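Local coordinates for malonyl CoA-acyl carrier protein transacylase (Bartonella henselae, PDB 3QAT) that probably transfers the malonyl group from coenzyme A to acyl carrier protein, providing malonyl units for fatty acid biosynthesis, at residues I235-V240 and V254-G259; A95-G100 and N166-G171; I241-P246 and V250-Q255; G124-A129 and Q212-A217. One frame throughout, in Å; residues are numbered along the deposited sequence. Where two conformers were deposited one is given.

Contact 1 of 4, residues I235-V240 and V254-G259; sequences IANVSV and VQQVTG
The loop 235-240, which turns between two short strands, brings Val238 against the last turns of helix 246-258, with its CA 5.8 Å from that of Gln256. Val238 makes the apolar part of the meeting. Its CG2 branch lies beside the backbone N and rests on the helix main chain, 3.5 Å from Gln256 CA, while CG1, set anti to the backbone N (chi1 165°), passes crosswise over the end of Gln255 and stops 3.6 Å from its OE1. The other end of that amide, NE2 of Gln255, is engaged by Ser251 one turn earlier in the helix. The polar part is an amide pair. Gln256 NE2 donates to Asn237 OD1 at 2.9 Å, arriving in the carbonyl plane on a lone pair, although the bond is bent, with an N-H...O angle of 143°. The two amide planes stand 43° apart. Gln256 CG, anti to its own backbone N, lies 3.8 Å from Asn237 CB, and a bend at chi2 then turns the amide toward Asn237 OD1; the aliphatic parts of the two side chains also touch. Both residues belong to the polar surroundings of what is probably the nucleophile elbow (GxSxG), as in related malonyl transacylases, and the Asn237 amide reaches the elbow backbone as well. Gln256 OE1 takes a bond from Arg123, the backbone O of Gln256 is bonded to His207 ND1, and its NE2 makes a further, weak bond to Ser98 OG.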
loop_
_atom_site.group_PDB
_atom_site.type_symbol
_atom_site.label_atom_id
_atom_site.label_comp_id
_atom_site.label_asym_id
_atom_site.label_seq_id
_atom_site.Cartn_x
_atom_site.Cartn_y
_atom_site.Cartn_z
ATOM N N ILE A 235 -1.876 -11.970 0.925
ATOM C CA ILE A 235 -0.546 -12.187 1.489
ATOM C C ILE A 235 -0.239 -10.949 2.352
ATOM O O ILE A 235 0.151 -9.902 1.833
ATOM C CB ILE A 235 0.540 -12.370 0.403
ATOM C CG1 ILE A 235 0.099 -13.367 -0.669
ATOM C CG2 ILE A 235 1.886 -12.793 1.066
ATOM C CD1 ILE A 235 -0.368 -14.757 -0.132
ATOM N N ALA A 236 -0.472 -11.061 3.651
ATOM C CA ALA A 236 -0.453 -9.906 4.549
ATOM C C ALA A 236 0.935 -9.338 4.742
ATOM O O ALA A 236 1.920 -10.067 4.822
ATOM C CB ALA A 236 -1.080 -10.253 5.916
ATOM N N ASN A 237 1.007 -8.012 4.864
ATOM C CA ASN A 237 2.278 -7.322 5.064
ATOM C C ASN A 237 3.045 -7.798 6.310
ATOM O O ASN A 237 4.277 -7.755 6.320
ATOM C CB ASN A 237 2.053 -5.799 5.265
ATOM C CG ASN A 237 1.632 -5.033 4.020
ATOM O OD1 ASN A 237 1.318 -3.856 4.156
ATOM N ND2 ASN A 237 1.704 -5.622 2.831
ATOM N N VAL A 238 2.317 -8.243 7.353
ATOM C CA VAL A 238 2.909 -8.571 8.648
ATOM C C VAL A 238 3.359 -10.032 8.679
ATOM O O VAL A 238 4.393 -10.354 9.271
ATOM C CB VAL A 238 1.890 -8.278 9.803
ATOM C CG1 VAL A 238 2.287 -8.930 11.140
ATOM C CG2 VAL A 238 1.771 -6.757 9.958
ATOM N N SER A 239 2.607 -10.883 7.996
ATOM C CA SER A 239 2.777 -12.349 8.137
ATOM C C SER A 239 3.420 -13.034 6.929
ATOM O O SER A 239 4.049 -14.096 7.076
ATOM C CB SER A 239 1.440 -13.008 8.430
ATOM O OG SER A 239 0.553 -12.868 7.319
ATOM N N VAL A 240 3.297 -12.422 5.750
ATOM C CA VAL A 240 3.827 -13.011 4.498
ATOM C C VAL A 240 3.367 -14.484 4.299
ATOM O O VAL A 240 4.127 -15.337 3.815
ATOM C CB VAL A 240 5.358 -12.887 4.371
ATOM C CG1 VAL A 240 5.784 -12.985 2.894
ATOM C CG2 VAL A 240 5.835 -11.578 4.933
ATOM N N VAL A 254 -4.412 -4.296 12.098
ATOM C CA VAL A 254 -4.067 -3.477 13.257
ATOM C C VAL A 254 -2.551 -3.520 13.531
ATOM O O VAL A 254 -1.902 -2.470 13.742
ATOM C CB VAL A 254 -4.890 -3.909 14.504
ATOM C CG1 VAL A 254 -4.411 -3.165 15.748
ATOM C CG2 VAL A 254 -6.395 -3.648 14.290
ATOM N N GLN A 255 -1.985 -4.732 13.530
ATOM C CA GLN A 255 -0.548 -4.910 13.741
ATOM C C GLN A 255 0.281 -4.188 12.671
ATOM O O GLN A 255 1.368 -3.656 12.952
ATOM C CB GLN A 255 -0.200 -6.393 13.714
ATOM C CG GLN A 255 -0.766 -7.196 14.875
ATOM C CD GLN A 255 -0.584 -8.695 14.660
ATOM O OE1 GLN A 255 0.489 -9.152 14.254
ATOM N NE2 GLN A 255 -1.634 -9.461 14.917
ATOM N N GLN A 256 -0.253 -4.177 11.450
ATOM C CA GLN A 256 0.421 -3.556 10.309
ATOM C C GLN A 256 0.740 -2.068 10.550
ATOM O O GLN A 256 1.791 -1.559 10.123
ATOM C CB GLN A 256 -0.463 -3.751 9.065
ATOM C CG GLN A 256 0.244 -3.551 7.730
ATOM C CD GLN A 256 0.320 -2.115 7.323
ATOM O OE1 GLN A 256 -0.253 -1.227 7.971
ATOM N NE2 GLN A 256 1.059 -1.862 6.244
ATOM N N VAL A 257 -0.147 -1.378 11.251
ATOM C CA VAL A 257 -0.003 0.070 11.437
ATOM C C VAL A 257 1.315 0.445 12.119
ATOM O O VAL A 257 1.922 1.443 11.760
ATOM C CB VAL A 257 -1.225 0.609 12.233
ATOM C CG1 VAL A 257 -1.034 2.053 12.688
ATOM C CG2 VAL A 257 -2.504 0.439 11.367
ATOM N N THR A 258 1.742 -0.359 13.095
ATOM C CA THR A 258 2.974 -0.078 13.834
ATOM C C THR A 258 4.166 -0.920 13.406
ATOM O O THR A 258 5.270 -0.724 13.938
ATOM C CB THR A 258 2.780 -0.299 15.351
ATOM O OG1 THR A 258 2.250 -1.610 15.578
ATOM C CG2 THR A 258 1.846 0.743 15.894
ATOM N N GLY A 259 3.951 -1.839 12.467
ATOM C CA GLY A 259 4.973 -2.820 12.105
ATOM C C GLY A 259 5.512 -2.644 10.697
ATOM O O GLY A 259 4.995 -1.840 9.916
#

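Contact 2 of 4, residues A95-G100 and N166-G171; sequences AGHSLG and NDNGGG
The probable nucleophile elbow, the sharp turn between strand 93-96 and helix 100-107, presents His97 to Asn166 and Asn168 at the end of strand 162-169 in the mixed sheet. His97 CG is anti to the backbone N (chi1 -158°), which sends the imidazole out from the turn and across the gap between CA atoms that come no closer than 9.3 Å. NE2 donates to Asn168 OD1 at 2.8 Å in a nearly straight bond, N-H...O 170°. The acceptor lies in the ring plane, the donor is tilted from the carbonyl plane, and ring and amide are turned 52° against each other. Asn166 meets the adjacent corner of the same ring edge, its OD1 3.3 Å from His97 CE1. That oxygen also receives Asn168 ND2 at 3.1 Å on a lone pair, and this second-shell bond fixes the rotation of the amide whose oxygen grips the histidine. Trp263 meets the imidazole as well. Ser98 OG bonds His207 and Arg123. A type II' turn from His97 to Gly100 is closed by Gly100 N to His97 O at 3.0 Å. The GxSxG strand-turn-helix, with its serine at positive phi, is consistent with a nucleophile elbow.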
loop_
_atom_site.group_PDB
_atom_site.type_symbol
_atom_site.label_atom_id
_atom_site.label_comp_id
_atom_site.label_asym_id
_atom_site.label_seq_id
_atom_site.Cartn_x
_atom_site.Cartn_y
_atom_site.Cartn_z
ATOM N N ALA A 95 -2.272 -8.902 -2.716
ATOM C CA ALA A 95 -1.436 -8.280 -1.716
ATOM C C ALA A 95 -1.394 -6.788 -2.012
ATOM O O ALA A 95 -1.604 -6.381 -3.149
ATOM C CB ALA A 95 -0.007 -8.852 -1.771
ATOM N N GLY A 96 -1.137 -5.979 -0.994
ATOM C CA GLY A 96 -1.017 -4.536 -1.279
ATOM C C GLY A 96 -0.091 -3.879 -0.292
ATOM O O GLY A 96 0.106 -4.368 0.827
ATOM N N HIS A 97 0.489 -2.762 -0.726
ATOM C CA HIS A 97 1.479 -2.095 0.099
ATOM C C HIS A 97 0.777 -1.134 1.073
ATOM O O HIS A 97 0.344 -0.055 0.688
ATOM C CB HIS A 97 2.501 -1.395 -0.807
ATOM C CG HIS A 97 3.806 -1.120 -0.137
ATOM N ND1 HIS A 97 3.955 -0.138 0.814
ATOM C CD2 HIS A 97 5.038 -1.658 -0.328
ATOM C CE1 HIS A 97 5.220 -0.105 1.214
ATOM N NE2 HIS A 97 5.897 -1.017 0.536
ATOM N N SER A 98 0.666 -1.553 2.337
ATOM C CA SER A 98 0.093 -0.754 3.425
ATOM C C SER A 98 -1.375 -0.365 3.174
ATOM O O SER A 98 -2.257 -1.193 3.408
ATOM C CB SER A 98 1.034 0.430 3.763
ATOM O OG SER A 98 0.587 1.070 4.945
ATOM N N LEU A 99 -1.680 0.843 2.688
ATOM C CA LEU A 99 -3.075 1.139 2.381
ATOM C C LEU A 99 -3.592 0.143 1.311
ATOM O O LEU A 99 -4.779 -0.177 1.252
ATOM C CB LEU A 99 -3.238 2.593 1.910
ATOM C CG LEU A 99 -2.823 2.904 0.468
ATOM C CD1 LEU A 99 -3.900 2.663 -0.578
ATOM C CD2 LEU A 99 -2.370 4.379 0.406
ATOM N N GLY A 100 -2.681 -0.323 0.454
ATOM C CA GLY A 100 -3.035 -1.265 -0.609
ATOM C C GLY A 100 -3.606 -2.595 -0.096
ATOM O O GLY A 100 -4.260 -3.293 -0.855
ATOM N N ASN A 166 9.668 -0.112 6.078
ATOM C CA ASN A 166 9.409 -0.923 4.875
ATOM C C ASN A 166 10.689 -1.678 4.532
ATOM O O ASN A 166 11.788 -1.090 4.559
ATOM C CB ASN A 166 9.207 -0.101 3.602
ATOM C CG ASN A 166 7.969 0.802 3.536
ATOM O OD1 ASN A 166 7.856 1.491 2.514
ATOM N ND2 ASN A 166 7.028 0.788 4.513
ATOM N N ASP A 167 10.563 -2.924 4.108
ATOM C CA ASP A 167 11.649 -3.627 3.461
ATOM C C ASP A 167 11.131 -3.833 2.028
ATOM O O ASP A 167 10.315 -4.729 1.788
ATOM C CB ASP A 167 11.890 -4.975 4.179
ATOM C CG ASP A 167 12.926 -5.851 3.472
ATOM O OD1 ASP A 167 13.771 -5.320 2.738
ATOM O OD2 ASP A 167 12.901 -7.096 3.644
ATOM N N ASN A 168 11.562 -2.978 1.097
ATOM C CA ASN A 168 10.937 -2.908 -0.238
ATOM C C ASN A 168 11.544 -3.732 -1.355
ATOM O O ASN A 168 10.924 -3.899 -2.414
ATOM C CB ASN A 168 10.770 -1.448 -0.682
ATOM C CG ASN A 168 9.678 -0.752 0.103
ATOM O OD1 ASN A 168 8.717 -1.405 0.545
ATOM N ND2 ASN A 168 9.810 0.572 0.282
ATOM N N GLY A 169 12.708 -4.298 -1.102
ATOM C CA GLY A 169 13.424 -5.048 -2.137
ATOM C C GLY A 169 14.358 -4.118 -2.896
ATOM O O GLY A 169 14.307 -2.892 -2.741
ATOM N N GLY A 170 15.227 -4.696 -3.715
ATOM C CA GLY A 170 16.154 -3.899 -4.495
ATOM C C GLY A 170 17.109 -3.083 -3.643
ATOM O O GLY A 170 17.624 -2.057 -4.098
ATOM N N GLY A 171 17.336 -3.532 -2.419
ATOM C CA GLY A 171 18.180 -2.814 -1.462
ATOM C C GLY A 171 17.539 -1.553 -0.880
ATOM O O GLY A 171 18.235 -0.741 -0.254
#

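Contact 3 of 4, residues I241-P246 and V250-Q255; sequences IPESDP and VSLLVQ
Pro246 O receives the backbone N of Val250 at 3.0 Å, the i to i+4 bond that closes the first turn of helix 246-258. The CG2 branch of Val250, beside its own backbone N, leans over the same oxygen at 3.5 Å, so the carbonyl is flanked by a methyl as well as bonded. CB of Pro246 is directed away from segment 250-255; proline is a common choice for the first residue of a helix, where no N-H is needed. Further along, the contact becomes one of a methyl against a carboxylate. Leu252 CD1 sits over the flat face of Glu243, 3.4 Å from CD and 3.3 Å from OE2, with Glu243 CG at 3.7 Å on the same methyl. The two side chains run roughly at right angles. Glu243 reaches this position by bending at chi2 (-80°), which folds its carboxylate alongside the helix. Both oxygens have polar partners: OE2 bonds Ser239 OG and OE1 forms a salt bridge with Arg248 NE, which would balance much of the buried charge, while one face lies against the leucine. Strand 242-243, paired antiparallel with 234-235, runs through a short connection into the helix. Asp245 occupies the N-cap position, with a weak bond to Glu247 N in one of its two conformers, at a strand-to-helix junction with proline in the first turn.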
loop_
_atom_site.group_PDB
_atom_site.type_symbol
_atom_site.label_atom_id
_atom_site.label_comp_id
_atom_site.label_asym_id
_atom_site.label_seq_id
_atom_site.Cartn_x
_atom_site.Cartn_y
_atom_site.Cartn_z
ATOM N N ILE A 241 2.112 -14.743 4.638
ATOM C CA ILE A 241 1.475 -16.023 4.335
ATOM C C ILE A 241 0.082 -15.764 3.800
ATOM O O ILE A 241 -0.476 -14.656 3.989
ATOM C CB ILE A 241 1.425 -16.969 5.569
ATOM C CG1 ILE A 241 0.641 -16.336 6.716
ATOM C CG2 ILE A 241 2.828 -17.404 5.994
ATOM C CD1 ILE A 241 0.609 -17.185 8.010
ATOM N N PRO A 242 -0.507 -16.757 3.119
ATOM C CA PRO A 242 -1.851 -16.526 2.601
ATOM C C PRO A 242 -2.872 -16.514 3.743
ATOM O O PRO A 242 -3.001 -17.486 4.502
ATOM C CB PRO A 242 -2.085 -17.680 1.606
ATOM C CG PRO A 242 -0.944 -18.608 1.780
ATOM C CD PRO A 242 0.135 -17.962 2.550
ATOM N N GLU A 243 -3.576 -15.399 3.873
ATOM C CA GLU A 243 -4.547 -15.228 4.947
ATOM C C GLU A 243 -5.962 -15.152 4.390
ATOM O O GLU A 243 -6.224 -14.379 3.463
ATOM C CB GLU A 243 -4.238 -13.935 5.718
ATOM C CG GLU A 243 -2.791 -13.830 6.243
ATOM C CD GLU A 243 -2.541 -14.613 7.536
ATOM O OE1 GLU A 243 -3.453 -15.347 8.016
ATOM O OE2 GLU A 243 -1.435 -14.462 8.076
ATOM N N SER A 244 -6.880 -15.958 4.937
ATOM C CA SER A 244 -8.285 -15.913 4.534
ATOM C C SER A 244 -9.276 -15.819 5.693
ATOM O O SER A 244 -10.475 -15.755 5.451
ATOM C CB SER A 244 -8.644 -17.138 3.676
ATOM O OG SER A 244 -7.741 -17.272 2.589
ATOM N N ASP A 245 -8.796 -15.790 6.936
ATOM C CA ASP A 245 -9.694 -15.740 8.109
ATOM C C ASP A 245 -9.962 -14.278 8.427
ATOM O O ASP A 245 -9.043 -13.569 8.797
ATOM C CB ASP A 245 -9.027 -16.452 9.301
ATOM C CG ASP A 245 -9.811 -16.315 10.606
ATOM O OD1 ASP A 245 -10.823 -15.598 10.640
ATOM O OD2 ASP A 245 -9.412 -16.952 11.614
ATOM N N PRO A 246 -11.225 -13.821 8.285
ATOM C CA PRO A 246 -11.437 -12.373 8.495
ATOM C C PRO A 246 -11.072 -11.833 9.880
ATOM O O PRO A 246 -10.621 -10.675 9.983
ATOM C CB PRO A 246 -12.936 -12.168 8.196
ATOM C CG PRO A 246 -13.525 -13.453 8.118
ATOM C CD PRO A 246 -12.450 -14.491 7.822
ATOM N N VAL A 250 -8.262 -8.915 10.394
ATOM C CA VAL A 250 -8.446 -7.676 11.164
ATOM C C VAL A 250 -7.273 -7.462 12.121
ATOM O O VAL A 250 -6.716 -6.356 12.205
ATOM C CB VAL A 250 -9.820 -7.640 11.913
ATOM C CG1 VAL A 250 -9.799 -6.652 13.101
ATOM C CG2 VAL A 250 -10.924 -7.312 10.927
ATOM N N SER A 251 -6.853 -8.523 12.827
ATOM C CA SER A 251 -5.763 -8.393 13.775
ATOM C C SER A 251 -4.469 -7.969 13.064
ATOM O O SER A 251 -3.739 -7.102 13.543
ATOM C CB SER A 251 -5.575 -9.708 14.538
ATOM O OG SER A 251 -4.448 -9.643 15.384
ATOM N N LEU A 252 -4.217 -8.570 11.914
ATOM C CA LEU A 252 -3.025 -8.261 11.123
ATOM C C LEU A 252 -3.031 -6.857 10.530
ATOM O O LEU A 252 -1.968 -6.254 10.430
ATOM C CB LEU A 252 -2.820 -9.294 10.021
ATOM C CG LEU A 252 -2.552 -10.731 10.477
ATOM C CD1 LEU A 252 -2.723 -11.641 9.276
ATOM C CD2 LEU A 252 -1.143 -10.890 11.082
ATOM N N LEU A 253 -4.218 -6.356 10.161
ATOM C CA LEU A 253 -4.334 -4.934 9.729
ATOM C C LEU A 253 -3.990 -3.963 10.875
ATOM O O LEU A 253 -3.334 -2.928 10.643
ATOM C CB LEU A 253 -5.727 -4.636 9.179
ATOM C CG LEU A 253 -6.110 -5.343 7.875
ATOM C CD1 LEU A 253 -7.567 -5.037 7.585
ATOM C CD2 LEU A 253 -5.245 -4.843 6.718
ATOM N N VAL A 254 -4.412 -4.296 12.098
ATOM C CA VAL A 254 -4.067 -3.477 13.257
ATOM C C VAL A 254 -2.551 -3.520 13.531
ATOM O O VAL A 254 -1.902 -2.470 13.742
ATOM C CB VAL A 254 -4.890 -3.909 14.504
ATOM C CG1 VAL A 254 -4.411 -3.165 15.748
ATOM C CG2 VAL A 254 -6.395 -3.648 14.290
ATOM N N GLN A 255 -1.985 -4.732 13.530
ATOM C CA GLN A 255 -0.548 -4.910 13.741
ATOM C C GLN A 255 0.281 -4.188 12.671
ATOM O O GLN A 255 1.368 -3.656 12.952
ATOM C CB GLN A 255 -0.200 -6.393 13.714
ATOM C CG GLN A 255 -0.766 -7.196 14.875
ATOM C CD GLN A 255 -0.584 -8.695 14.660
ATOM O OE1 GLN A 255 0.489 -9.152 14.254
ATOM N NE2 GLN A 255 -1.634 -9.461 14.917
#

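Contact 4 of 4, residues G124-A129 and Q212-A217; sequences GNAMQA and QPAANA
Ala126 and Ala214 set their methyls against each other where two helices run side by side in nearly opposite directions, the segment axes 158° apart. Their CB atoms are 3.8 Å apart. Ala126 CB lies between Ala214 CA and Ala217 CB, touching the latter at 3.7 Å. Ala214 CB in turn lies on the opposing backbone, 3.7 Å from Ala126 C. Met127 joins from the flank. Its CB leaves the helix away from the partner, yet CG, placed beside the backbone N (chi1 -72°), comes alongside Ala214 CB at 3.9 Å. From there the extended chain runs on toward Val257 of helix 246-258, Phe206 and Met211, so the methionine lies beside the alanine contact and links it to helix 246-258. With mainly alanine methyls between the two backbones, the CA atoms of Ala126 and Ala214 approach to 4.7 Å and the axes to 8.1 Å. The side-chain contacts are apolar. They join the C-terminal end of helix 113-129 to the beginning of helix 212-224 in the acyltransferase domain, in the manner of an alanine-lined, closely packed antiparallel helix pair.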
loop_
_atom_site.group_PDB
_atom_site.type_symbol
_atom_site.label_atom_id
_atom_site.label_comp_id
_atom_site.label_asym_id
_atom_site.label_seq_id
_atom_site.Cartn_x
_atom_site.Cartn_y
_atom_site.Cartn_z
ATOM N N GLY A 124 -6.205 7.261 7.543
ATOM C CA GLY A 124 -5.408 8.452 7.194
ATOM C C GLY A 124 -5.546 9.530 8.262
ATOM O O GLY A 124 -4.557 10.107 8.687
ATOM N N ASN A 125 -6.774 9.781 8.709
ATOM C CA ASN A 125 -6.986 10.774 9.770
ATOM C C ASN A 125 -6.205 10.399 11.038
ATOM O O ASN A 125 -5.552 11.276 11.671
ATOM C CB ASN A 125 -8.473 10.920 10.107
ATOM C CG ASN A 125 -9.248 11.801 9.124
ATOM O OD1 ASN A 125 -8.671 12.586 8.373
ATOM N ND2 ASN A 125 -10.563 11.675 9.149
ATOM N N ALA A 126 -6.277 9.124 11.424
ATOM C CA ALA A 126 -5.672 8.669 12.688
ATOM C C ALA A 126 -4.159 8.700 12.596
ATOM O O ALA A 126 -3.476 9.078 13.555
ATOM C CB ALA A 126 -6.155 7.287 13.070
ATOM N N MET A 127 -3.638 8.340 11.426
ATOM C CA MET A 127 -2.178 8.412 11.198
ATOM C C MET A 127 -1.637 9.850 11.199
ATOM O O MET A 127 -0.600 10.110 11.831
ATOM C CB MET A 127 -1.832 7.697 9.905
ATOM C CG MET A 127 -1.967 6.205 10.070
ATOM S SD MET A 127 -1.615 5.360 8.528
ATOM C CE MET A 127 -1.639 3.744 9.113
ATOM N N GLN A 128 -2.335 10.766 10.533
ATOM C CA GLN A 128 -1.920 12.176 10.480
ATOM C C GLN A 128 -1.847 12.740 11.905
ATOM O O GLN A 128 -0.970 13.566 12.202
ATOM C CB GLN A 128 -2.882 13.007 9.604
ATOM C CG GLN A 128 -2.468 14.501 9.350
ATOM C CD GLN A 128 -1.386 14.687 8.268
ATOM O OE1 GLN A 128 -0.406 15.419 8.475
ATOM N NE2 GLN A 128 -1.561 14.039 7.109
ATOM N N ALA A 129 -2.741 12.267 12.782
ATOM C CA ALA A 129 -2.909 12.814 14.150
ATOM C C ALA A 129 -2.137 12.085 15.260
ATOM O O ALA A 129 -2.124 12.546 16.403
ATOM C CB ALA A 129 -4.413 12.873 14.509
ATOM N N GLN A 212 0.968 3.877 17.456
ATOM C CA GLN A 212 0.013 3.150 18.313
ATOM C C GLN A 212 -1.402 3.757 18.417
ATOM O O GLN A 212 -2.362 2.997 18.363
ATOM C CB GLN A 212 0.588 2.852 19.703
ATOM C CG GLN A 212 -0.253 1.866 20.495
ATOM C CD GLN A 212 -0.216 0.468 19.901
ATOM O OE1 GLN A 212 0.846 -0.022 19.483
ATOM N NE2 GLN A 212 -1.375 -0.189 19.864
ATOM N N PRO A 213 -1.545 5.102 18.564
ATOM C CA PRO A 213 -2.921 5.652 18.606
ATOM C C PRO A 213 -3.727 5.362 17.319
ATOM O O PRO A 213 -4.953 5.164 17.366
ATOM C CB PRO A 213 -2.692 7.164 18.768
ATOM C CG PRO A 213 -1.339 7.269 19.451
ATOM C CD PRO A 213 -0.536 6.159 18.801
ATOM N N ALA A 214 -3.048 5.313 16.181
ATOM C CA ALA A 214 -3.723 4.998 14.932
ATOM C C ALA A 214 -4.093 3.509 14.853
ATOM O O ALA A 214 -5.131 3.151 14.274
ATOM C CB ALA A 214 -2.870 5.411 13.728
ATOM N N ALA A 215 -3.248 2.639 15.407
ATOM C CA ALA A 215 -3.583 1.217 15.497
ATOM C C ALA A 215 -4.857 1.006 16.326
ATOM O O ALA A 215 -5.746 0.247 15.930
ATOM C CB ALA A 215 -2.407 0.411 16.083
ATOM N N ASN A 216 -4.931 1.680 17.476
ATOM C CA ASN A 216 -6.119 1.593 18.324
ATOM C C ASN A 216 -7.383 2.069 17.586
ATOM O O ASN A 216 -8.445 1.437 17.690
ATOM C CB ASN A 216 -5.916 2.403 19.598
ATOM C CG ASN A 216 -4.774 1.881 20.446
ATOM O OD1 ASN A 216 -4.331 0.735 20.294
ATOM N ND2 ASN A 216 -4.297 2.721 21.371
ATOM N N ALA A 217 -7.263 3.174 16.840
ATOM C CA ALA A 217 -8.374 3.681 16.028
ATOM C C ALA A 217 -8.825 2.654 14.976
ATOM O O ALA A 217 -10.034 2.454 14.752
ATOM C CB ALA A 217 -8.027 5.042 15.376
#

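Contacts 1 and 2 meet at the probable active site, their centres 11 Å apart: Asn237 of contact 1 clasps the elbow of contact 2, ND2 to Gly96 O at 2.9 Å and OD1 to Ser98 N at 3.0 Å. Helix 246-258 is used by both contact 1 and contact 3, which share Val254 and Gln255, the two centres being 8 Å apart. On another side of that helix Val257 CG1 lies 3.6 Å from Ala215 N, tying contact 1 to contact 4. The centres of contacts 2 and 4 are about 20 Å apart, although their nearest atoms come to about 5 Å without touching; contact 3 does not touch contact 2 either.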